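Local coordinates for ATP-dependent Clp protease adapter protein ClpS 2 (Agrobacterium tumefaciens, PDB 4YJM) that acts as an N-degron adaptor that probably modulates which proteins the ClpAP protease degrades, through binding the N-terminal domain of the chaperone ClpA, at residues Leu23-Leu28 with Ser66-Val71; Tyr33-Phe38 with Ala91-Met96; Ile76-Ala81 with Phe97-Glu102. All blocks are in the same frame, centred on the assembly; numbering follows the deposited sequence.

Interaction 1 (Leu23-Leu28 with Ser66-Val71); sequences LYKVML and SAVVVV
M27 curls over V68 on the face that also carries K25 and V71. Its CG sits beside the backbone N (chi1 -50°), and two further bends in the chain bring SD to 3.5 Å from V68 CG2. CE then runs on to 3.5 Å from OG of S66, closing over that end of the pair. K25 is alike in chi1 alone, then extended. Its CG lies alongside V71, 4.0 Å from CG2, while CD passes V68 at about a right angle, and a bend at chi3 carries NZ away to a salt bridge with E100 on the other neighbouring strand. These are antiparallel strands of a three-stranded sheet in which 23-29 is the central member, and the pairing is interrupted by a classic beta bulge. V69 and V70 lie together opposite V26: V69 N gives a hydrogen bond to V26 O (2.7 Å), and V26 N gives one to V70 O (2.8 Å). V69 (phi -99°, psi -48°) has the angles of the first bulge residue. Past the bulge, L28 and A67 exchange two hydrogen bonds. On the face of V26 and L28, V70 tucks CG1 between its own N and carbonyl carbon, which puts that methyl 3.6 Å from V26 CG2, the two valines side by side. F47 of helix 36-47 packs against both, and V57 and M58 of helix 51-64 against L28.

Interaction 2 (Tyr33-Phe38 with Ala91-Met96); sequences YTPREF and AGFPLM
F93 is the wedge between T34, P35 and F38, and it stands just past the Schellman motif in which G92, with positive phi, ends helix 74-91. On the other side P35 occupies the N-cap position of helix 36-47, so the contact joins the end of one helix to the start of another near the surface. F93 has CG beside its backbone N (chi1 -60°), and the ring reaches across to the proline. CD of P35 rests over one face of that ring in a CH-pi contact, 3.6 Å from the centroid and 17° off the normal. F38 meets the same ring differently: the edge of F93 is turned to the face of F38 in an edge-to-face pair, centroids 5.2 Å apart. F38 holds its CG anti to the backbone N, which sends the ring toward the loop. There its edge meets L95, with CE2 of F38 4.0 Å from CD2 of the leucine, and its CZ comes near A91 CB. T34 fills the angle between F93 and L95. OG1 of T34 lies 3.6 Å from F93 CB and 3.5 Å from L95 CB, while its CG2 touches the same two CB atoms from the other branch. Nearby, D31 accepts hydrogen bonds from the backbone N of both Y33 and T34, just ahead of the helix. Further out CB of Y33 packs on CG of P94 at 3.7 Å. Across the F93 ring from P35, the carbonyl O of A91 sits 4.2 Å above the plane, over the ring centre.

Interaction 3 (Ile76-Ala81 with Phe97-Glu102); sequences IAETKA and FTTEPE
F97 and A81 meet at the start of the strand, where CB of the phenylalanine lies 3.7 Å from the carbonyl O of A81 and 4.0 Å from its CB. With CG beside the backbone N (chi1 -66°), the ring heads off from this helix toward V42 and L43 of helix 36-47. T85, one turn further along helix 74-91, ties the two backbones together here, its OG1 hydrogen-bonded to both A81 O and F97 N. T98 turns its side chain away, and only its carbonyl O brushes A81 CB. Helix and strand run nearly antiparallel at 165°, their axes 7.7 Å apart, as the second half of a beta-alpha-beta crossover from strand 66-73 to strand 97-101, with 23-29 lying between those two in the sheet. T99 does most of the remaining work. Its CG2 is set over the helix, 3.5 Å from A77 O, and 3.9 Å from the CB of A77 and of A81, small side chains that let the helix come close. OG1, placed between the backbone N and the carbonyl carbon, shares a water with E78, which takes a 2.6 Å hydrogen bond from that water at OE2.

In the fold
Interactions 1 and 3 lie about 7 Å apart, centre to centre, and share one sheet: strand 23-29 pairs with 66-73 along one edge and with 97-101 along the other, and a probable backbone hydrogen bond from M27 to T98 joins the two contacts. Both are partly buried, but the first is built on backbone hydrogen bonds and valine packing, whereas the third lays small helix side chains on the strand, with a water-mediated link beside it. Interaction 2, about 18 Å from either, is a surface contact of rings and prolines between loop and helix start. It reaches the sheet where L95 packs on L28, and its segment 91-96 runs straight into strand 97-101 of interaction 3.

Interaction 1 (Leu23-Leu28 with Ser66-Val71)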
loop_
_atom_site.group_PDB
_atom_site.type_symbol
_atom_site.label_atom_id
_atom_site.label_comp_id
_atom_site.label_asym_id
_atom_site.label_seq_id
_atom_site.Cartn_x
_atom_site.Cartn_y
_atom_site.Cartn_z
ATOM N N LEU A 23 -15.250 3.022 5.835
ATOM C CA LEU A 23 -14.147 2.936 4.890
ATOM C C LEU A 23 -12.879 2.461 5.570
ATOM O O LEU A 23 -12.733 2.587 6.799
ATOM C CB LEU A 23 -13.914 4.296 4.226
ATOM C CG LEU A 23 -15.100 4.863 3.440
ATOM C CD1 LEU A 23 -14.627 6.126 2.745
ATOM C CD2 LEU A 23 -15.617 3.882 2.425
ATOM N N TYR A 24 -11.986 1.876 4.771
ATOM C CA TYR A 24 -10.753 1.254 5.248
ATOM C C TYR A 24 -9.540 1.881 4.573
ATOM O O TYR A 24 -9.506 2.079 3.355
ATOM C CB TYR A 24 -10.770 -0.265 5.002
ATOM C CG TYR A 24 -11.513 -1.012 6.070
ATOM C CD1 TYR A 24 -12.877 -0.835 6.247
ATOM C CD2 TYR A 24 -10.852 -1.875 6.938
ATOM C CE1 TYR A 24 -13.570 -1.481 7.270
ATOM C CE2 TYR A 24 -11.542 -2.549 7.954
ATOM C CZ TYR A 24 -12.917 -2.350 8.098
ATOM O OH TYR A 24 -13.637 -2.998 9.095
ATOM N N LYS A 25 -8.560 2.224 5.386
ATOM C CA LYS A 25 -7.274 2.694 4.875
ATOM C C LYS A 25 -6.497 1.511 4.329
ATOM O O LYS A 25 -6.475 0.448 4.945
ATOM C CB LYS A 25 -6.469 3.358 5.988
ATOM C CG LYS A 25 -7.156 4.525 6.646
ATOM C CD LYS A 25 -6.305 5.177 7.733
ATOM C CE LYS A 25 -6.202 4.299 8.924
ATOM N NZ LYS A 25 -5.655 5.006 10.121
ATOM N N VAL A 26 -5.872 1.683 3.180
ATOM C CA VAL A 26 -4.816 0.765 2.763
ATOM C C VAL A 26 -3.474 1.391 3.152
ATOM O O VAL A 26 -3.188 2.518 2.748
ATOM C CB VAL A 26 -4.870 0.496 1.234
ATOM C CG1 VAL A 26 -3.739 -0.433 0.818
ATOM C CG2 VAL A 26 -6.223 -0.075 0.858
ATOM N N MET A 27 -2.681 0.656 3.918
ATOM C CA MET A 27 -1.400 1.112 4.467
ATOM C C MET A 27 -0.275 0.382 3.777
ATOM O O MET A 27 -0.314 -0.819 3.672
ATOM C CB MET A 27 -1.276 0.827 5.989
ATOM C CG MET A 27 -2.453 1.287 6.858
ATOM S SD MET A 27 -2.632 3.047 6.747
ATOM C CE MET A 27 -1.235 3.607 7.757
ATOM N N LEU A 28 0.735 1.113 3.343
ATOM C CA LEU A 28 2.048 0.549 3.025
ATOM C C LEU A 28 2.936 0.500 4.269
ATOM O O LEU A 28 3.107 1.523 4.965
ATOM C CB LEU A 28 2.718 1.403 1.940
ATOM C CG LEU A 28 4.206 1.096 1.727
ATOM C CD1 LEU A 28 4.372 -0.265 1.038
ATOM C CD2 LEU A 28 4.878 2.207 0.948
ATOM N N SER A 66 4.605 3.141 8.665
ATOM C CA SER A 66 3.583 2.897 7.645
ATOM C C SER A 66 3.093 4.201 7.008
ATOM O O SER A 66 3.336 5.259 7.564
ATOM C CB SER A 66 2.395 2.180 8.262
ATOM O OG SER A 66 1.853 2.983 9.298
ATOM N N ALA A 67 2.369 4.105 5.887
ATOM C CA ALA A 67 1.807 5.274 5.187
ATOM C C ALA A 67 0.494 4.924 4.499
ATOM O O ALA A 67 0.371 3.834 3.946
ATOM C CB ALA A 67 2.780 5.795 4.154
ATOM N N VAL A 68 -0.490 5.837 4.556
ATOM C CA VAL A 68 -1.774 5.605 3.899
ATOM C C VAL A 68 -1.629 5.764 2.411
ATOM O O VAL A 68 -1.094 6.768 1.944
ATOM C CB VAL A 68 -2.875 6.582 4.399
ATOM C CG1 VAL A 68 -4.221 6.275 3.709
ATOM C CG2 VAL A 68 -3.036 6.461 5.918
ATOM N N VAL A 69 -2.172 4.808 1.675
ATOM C CA VAL A 69 -2.152 4.809 0.204
ATOM C C VAL A 69 -3.464 5.323 -0.372
ATOM O O VAL A 69 -3.482 6.221 -1.210
ATOM C CB VAL A 69 -1.870 3.393 -0.329
ATOM C CG1 VAL A 69 -1.831 3.367 -1.868
ATOM C CG2 VAL A 69 -0.545 2.938 0.201
ATOM N N VAL A 70 -4.558 4.791 0.157
ATOM C CA VAL A 70 -5.903 5.099 -0.290
ATOM C C VAL A 70 -6.865 4.745 0.859
ATOM O O VAL A 70 -6.504 3.948 1.725
ATOM C CB VAL A 70 -6.245 4.334 -1.582
ATOM C CG1 VAL A 70 -6.301 2.821 -1.326
ATOM C CG2 VAL A 70 -7.533 4.831 -2.201
ATOM N N VAL A 71 -8.060 5.332 0.861
ATOM C CA VAL A 71 -9.103 4.954 1.833
ATOM C C VAL A 71 -10.369 4.670 1.007
ATOM O O VAL A 71 -10.851 5.513 0.242
ATOM C CB VAL A 71 -9.378 6.045 2.853
ATOM C CG1 VAL A 71 -10.305 5.511 3.979
ATOM C CG2 VAL A 71 -8.076 6.661 3.422
#

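Interaction 2 (Tyr33-Phe38 with Ala91-Met96)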
loop_
_atom_site.group_PDB
_atom_site.type_symbol
_atom_site.label_atom_id
_atom_site.label_comp_id
_atom_site.label_asym_id
_atom_site.label_seq_id
_atom_site.Cartn_x
_atom_site.Cartn_y
_atom_site.Cartn_z
ATOM N N TYR A 33 14.120 -4.246 2.735
ATOM C CA TYR A 33 14.580 -5.254 1.765
ATOM C C TYR A 33 13.947 -5.118 0.391
ATOM O O TYR A 33 14.523 -5.546 -0.602
ATOM C CB TYR A 33 14.313 -6.663 2.303
ATOM C CG TYR A 33 15.223 -7.018 3.446
ATOM C CD1 TYR A 33 16.551 -7.358 3.218
ATOM C CD2 TYR A 33 14.765 -6.995 4.754
ATOM C CE1 TYR A 33 17.394 -7.668 4.260
ATOM C CE2 TYR A 33 15.604 -7.308 5.804
ATOM C CZ TYR A 33 16.916 -7.643 5.550
ATOM O OH TYR A 33 17.754 -7.951 6.592
ATOM N N THR A 34 12.771 -4.525 0.324
ATOM C CA THR A 34 12.115 -4.381 -0.965
ATOM C C THR A 34 12.715 -3.191 -1.691
ATOM O O THR A 34 12.728 -2.089 -1.146
ATOM C CB THR A 34 10.579 -4.186 -0.806
ATOM O OG1 THR A 34 10.022 -5.207 0.051
ATOM C CG2 THR A 34 9.905 -4.243 -2.173
ATOM N N PRO A 35 13.167 -3.377 -2.945
ATOM C CA PRO A 35 13.743 -2.209 -3.622
ATOM C C PRO A 35 12.751 -1.079 -3.853
ATOM O O PRO A 35 11.595 -1.303 -4.216
ATOM C CB PRO A 35 14.229 -2.773 -4.971
ATOM C CG PRO A 35 14.318 -4.240 -4.779
ATOM C CD PRO A 35 13.283 -4.604 -3.754
ATOM N N ARG A 36 13.247 0.139 -3.669
ATOM C CA ARG A 36 12.467 1.355 -3.821
ATOM C C ARG A 36 11.765 1.387 -5.188
ATOM O O ARG A 36 10.595 1.730 -5.292
ATOM C CB ARG A 36 13.403 2.559 -3.642
ATOM C CG ARG A 36 12.769 3.939 -3.766
ATOM C CD ARG A 36 13.723 5.046 -3.291
ATOM N NE ARG A 36 14.224 4.792 -1.939
ATOM C CZ ARG A 36 15.441 4.336 -1.643
ATOM N NH1 ARG A 36 16.329 4.082 -2.597
ATOM N NH2 ARG A 36 15.773 4.140 -0.376
ATOM N N GLU A 37 12.483 1.012 -6.232
ATOM C CA GLU A 37 11.950 1.101 -7.580
ATOM C C GLU A 37 10.876 0.039 -7.831
ATOM O O GLU A 37 9.996 0.246 -8.663
ATOM C CB GLU A 37 13.074 0.988 -8.606
ATOM C CG GLU A 37 13.958 2.218 -8.665
ATOM C CD GLU A 37 13.161 3.494 -8.854
ATOM O OE1 GLU A 37 12.109 3.449 -9.527
ATOM O OE2 GLU A 37 13.578 4.538 -8.312
ATOM N N PHE A 38 10.951 -1.083 -7.116
ATOM C CA PHE A 38 9.900 -2.101 -7.185
ATOM C C PHE A 38 8.633 -1.572 -6.551
ATOM O O PHE A 38 7.551 -1.737 -7.108
ATOM C CB PHE A 38 10.310 -3.410 -6.493
ATOM C CG PHE A 38 9.286 -4.527 -6.642
ATOM C CD1 PHE A 38 9.133 -5.208 -7.857
ATOM C CD2 PHE A 38 8.486 -4.896 -5.583
ATOM C CE1 PHE A 38 8.179 -6.236 -7.989
ATOM C CE2 PHE A 38 7.532 -5.900 -5.713
ATOM C CZ PHE A 38 7.383 -6.570 -6.904
ATOM N N ALA A 91 7.818 -12.245 -5.556
ATOM C CA ALA A 91 9.152 -11.823 -5.983
ATOM C C ALA A 91 10.206 -12.120 -4.918
ATOM O O ALA A 91 11.389 -11.901 -5.143
ATOM C CB ALA A 91 9.152 -10.335 -6.298
ATOM N N GLY A 92 9.777 -12.590 -3.751
ATOM C CA GLY A 92 10.711 -12.927 -2.688
ATOM C C GLY A 92 11.039 -11.745 -1.797
ATOM O O GLY A 92 12.045 -11.764 -1.104
ATOM N N PHE A 93 10.201 -10.711 -1.830
ATOM C CA PHE A 93 10.366 -9.532 -0.985
ATOM C C PHE A 93 9.359 -9.546 0.162
ATOM O O PHE A 93 8.284 -10.144 0.030
ATOM C CB PHE A 93 10.165 -8.254 -1.778
ATOM C CG PHE A 93 11.117 -8.083 -2.915
ATOM C CD1 PHE A 93 12.475 -8.301 -2.758
ATOM C CD2 PHE A 93 10.641 -7.697 -4.151
ATOM C CE1 PHE A 93 13.351 -8.137 -3.840
ATOM C CE2 PHE A 93 11.499 -7.519 -5.222
ATOM C CZ PHE A 93 12.856 -7.744 -5.067
ATOM N N PRO A 94 9.691 -8.865 1.280
ATOM C CA PRO A 94 8.789 -8.787 2.437
ATOM C C PRO A 94 7.730 -7.692 2.315
ATOM O O PRO A 94 6.986 -7.496 3.268
ATOM C CB PRO A 94 9.753 -8.498 3.597
ATOM C CG PRO A 94 10.831 -7.697 2.986
ATOM C CD PRO A 94 11.009 -8.265 1.582
ATOM N N LEU A 95 7.670 -7.004 1.172
ATOM C CA LEU A 95 6.679 -5.947 0.932
ATOM C C LEU A 95 5.283 -6.306 1.431
ATOM O O LEU A 95 4.716 -7.338 1.069
ATOM C CB LEU A 95 6.602 -5.631 -0.575
ATOM C CG LEU A 95 5.626 -4.530 -0.982
ATOM C CD1 LEU A 95 6.066 -3.185 -0.398
ATOM C CD2 LEU A 95 5.593 -4.479 -2.475
ATOM N N MET A 96 4.725 -5.433 2.251
ATOM C CA MET A 96 3.426 -5.656 2.881
ATOM C C MET A 96 2.505 -4.448 2.861
ATOM O O MET A 96 2.897 -3.340 3.276
ATOM C CB MET A 96 3.652 -6.082 4.350
ATOM C CG MET A 96 2.358 -6.348 5.134
ATOM S SD MET A 96 1.441 -7.769 4.512
ATOM C CE MET A 96 2.692 -9.014 4.646
#

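Interaction 3 (Ile76-Ala81 with Phe97-Glu102)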
loop_
_atom_site.group_PDB
_atom_site.type_symbol
_atom_site.label_atom_id
_atom_site.label_comp_id
_atom_site.label_asym_id
_atom_site.label_seq_id
_atom_site.Cartn_x
_atom_site.Cartn_y
_atom_site.Cartn_z
ATOM N N ILE A 76 -12.779 -3.514 -1.406
ATOM C CA ILE A 76 -11.808 -3.039 -2.364
ATOM C C ILE A 76 -10.458 -2.833 -1.682
ATOM O O ILE A 76 -9.425 -3.239 -2.223
ATOM C CB ILE A 76 -12.263 -1.738 -3.029
ATOM C CG1 ILE A 76 -13.640 -1.961 -3.671
ATOM C CG2 ILE A 76 -11.197 -1.267 -4.043
ATOM C CD1 ILE A 76 -14.268 -0.699 -4.204
ATOM N N ALA A 77 -10.470 -2.279 -0.471
ATOM C CA ALA A 77 -9.227 -2.141 0.311
ATOM C C ALA A 77 -8.522 -3.472 0.495
ATOM O O ALA A 77 -7.293 -3.591 0.287
ATOM C CB ALA A 77 -9.521 -1.516 1.670
ATOM N N GLU A 78 -9.296 -4.499 0.861
ATOM C CA GLU A 78 -8.740 -5.834 1.092
ATOM C C GLU A 78 -8.176 -6.399 -0.198
ATOM O O GLU A 78 -7.102 -6.986 -0.207
ATOM C CB GLU A 78 -9.792 -6.779 1.669
ATOM C CG GLU A 78 -10.222 -6.416 3.083
ATOM C CD GLU A 78 -11.509 -7.075 3.553
ATOM O OE1 GLU A 78 -12.154 -7.795 2.784
ATOM O OE2 GLU A 78 -11.887 -6.866 4.734
ATOM N N THR A 79 -8.913 -6.251 -1.290
ATOM C CA THR A 79 -8.479 -6.794 -2.582
ATOM C C THR A 79 -7.190 -6.173 -3.057
ATOM O O THR A 79 -6.258 -6.872 -3.452
ATOM C CB THR A 79 -9.567 -6.585 -3.662
ATOM O OG1 THR A 79 -10.667 -7.405 -3.326
ATOM C CG2 THR A 79 -9.095 -7.055 -5.026
ATOM N N LYS A 80 -7.121 -4.851 -3.024
ATOM C CA LYS A 80 -5.890 -4.160 -3.411
ATOM C C LYS A 80 -4.706 -4.388 -2.485
ATOM O O LYS A 80 -3.604 -4.516 -2.979
ATOM C CB LYS A 80 -6.131 -2.677 -3.517
ATOM C CG LYS A 80 -6.991 -2.331 -4.758
ATOM C CD LYS A 80 -7.192 -0.833 -4.911
ATOM C CE LYS A 80 -7.982 -0.484 -6.169
ATOM N NZ LYS A 80 -7.383 -1.089 -7.396
ATOM N N ALA A 81 -4.907 -4.400 -1.164
ATOM C CA ALA A 81 -3.822 -4.700 -0.253
ATOM C C ALA A 81 -3.262 -6.071 -0.581
ATOM O O ALA A 81 -2.037 -6.266 -0.609
ATOM C CB ALA A 81 -4.275 -4.616 1.216
ATOM N N PHE A 97 1.288 -4.660 2.346
ATOM C CA PHE A 97 0.193 -3.704 2.447
ATOM C C PHE A 97 -0.874 -4.279 3.375
ATOM O O PHE A 97 -1.153 -5.472 3.307
ATOM C CB PHE A 97 -0.419 -3.403 1.109
ATOM C CG PHE A 97 0.496 -2.686 0.164
ATOM C CD1 PHE A 97 0.276 -1.362 -0.134
ATOM C CD2 PHE A 97 1.557 -3.354 -0.459
ATOM C CE1 PHE A 97 1.109 -0.697 -1.028
ATOM C CE2 PHE A 97 2.376 -2.701 -1.356
ATOM C CZ PHE A 97 2.160 -1.389 -1.636
ATOM N N THR A 98 -1.442 -3.439 4.244
ATOM C CA THR A 98 -2.452 -3.897 5.210
ATOM C C THR A 98 -3.696 -3.018 5.092
ATOM O O THR A 98 -3.662 -1.989 4.430
ATOM C CB THR A 98 -1.924 -3.841 6.665
ATOM O OG1 THR A 98 -1.694 -2.469 7.014
ATOM C CG2 THR A 98 -0.615 -4.551 6.806
ATOM N N THR A 99 -4.797 -3.399 5.734
ATOM C CA THR A 99 -5.932 -2.490 5.856
ATOM C C THR A 99 -6.225 -2.196 7.314
ATOM O O THR A 99 -5.931 -2.984 8.203
ATOM C CB THR A 99 -7.214 -3.057 5.224
ATOM O OG1 THR A 99 -7.686 -4.166 5.997
ATOM C CG2 THR A 99 -6.978 -3.513 3.783
ATOM N N GLU A 100 -6.823 -1.043 7.557
ATOM C CA GLU A 100 -7.319 -0.739 8.872
ATOM C C GLU A 100 -8.497 0.187 8.746
ATOM O O GLU A 100 -8.578 1.020 7.851
ATOM C CB GLU A 100 -6.233 -0.143 9.787
ATOM C CG GLU A 100 -5.772 1.205 9.475
ATOM C CD GLU A 100 -4.645 1.660 10.425
ATOM O OE1 GLU A 100 -3.615 0.953 10.537
ATOM O OE2 GLU A 100 -4.820 2.724 11.059
ATOM N N PRO A 101 -9.427 0.047 9.676
ATOM C CA PRO A 101 -10.627 0.852 9.571
ATOM C C PRO A 101 -10.283 2.320 9.828
ATOM O O PRO A 101 -9.391 2.595 10.632
ATOM C CB PRO A 101 -11.538 0.257 10.672
ATOM C CG PRO A 101 -10.638 -0.479 11.589
ATOM C CD PRO A 101 -9.498 -0.948 10.756
ATOM N N GLU A 102 -10.952 3.250 9.152
ATOM C CA GLU A 102 -10.711 4.677 9.431
ATOM C C GLU A 102 -11.521 5.131 10.640
ATOM O O GLU A 102 -12.047 4.308 11.395
ATOM C CB GLU A 102 -11.012 5.572 8.206
ATOM C CG GLU A 102 -12.467 5.869 7.883
ATOM C CD GLU A 102 -12.652 7.117 6.979
ATOM O OE1 GLU A 102 -11.699 7.922 6.804
ATOM O OE2 GLU A 102 -13.767 7.291 6.445
HETATM O O HOH W 1 -10.264 -5.461 6.264
#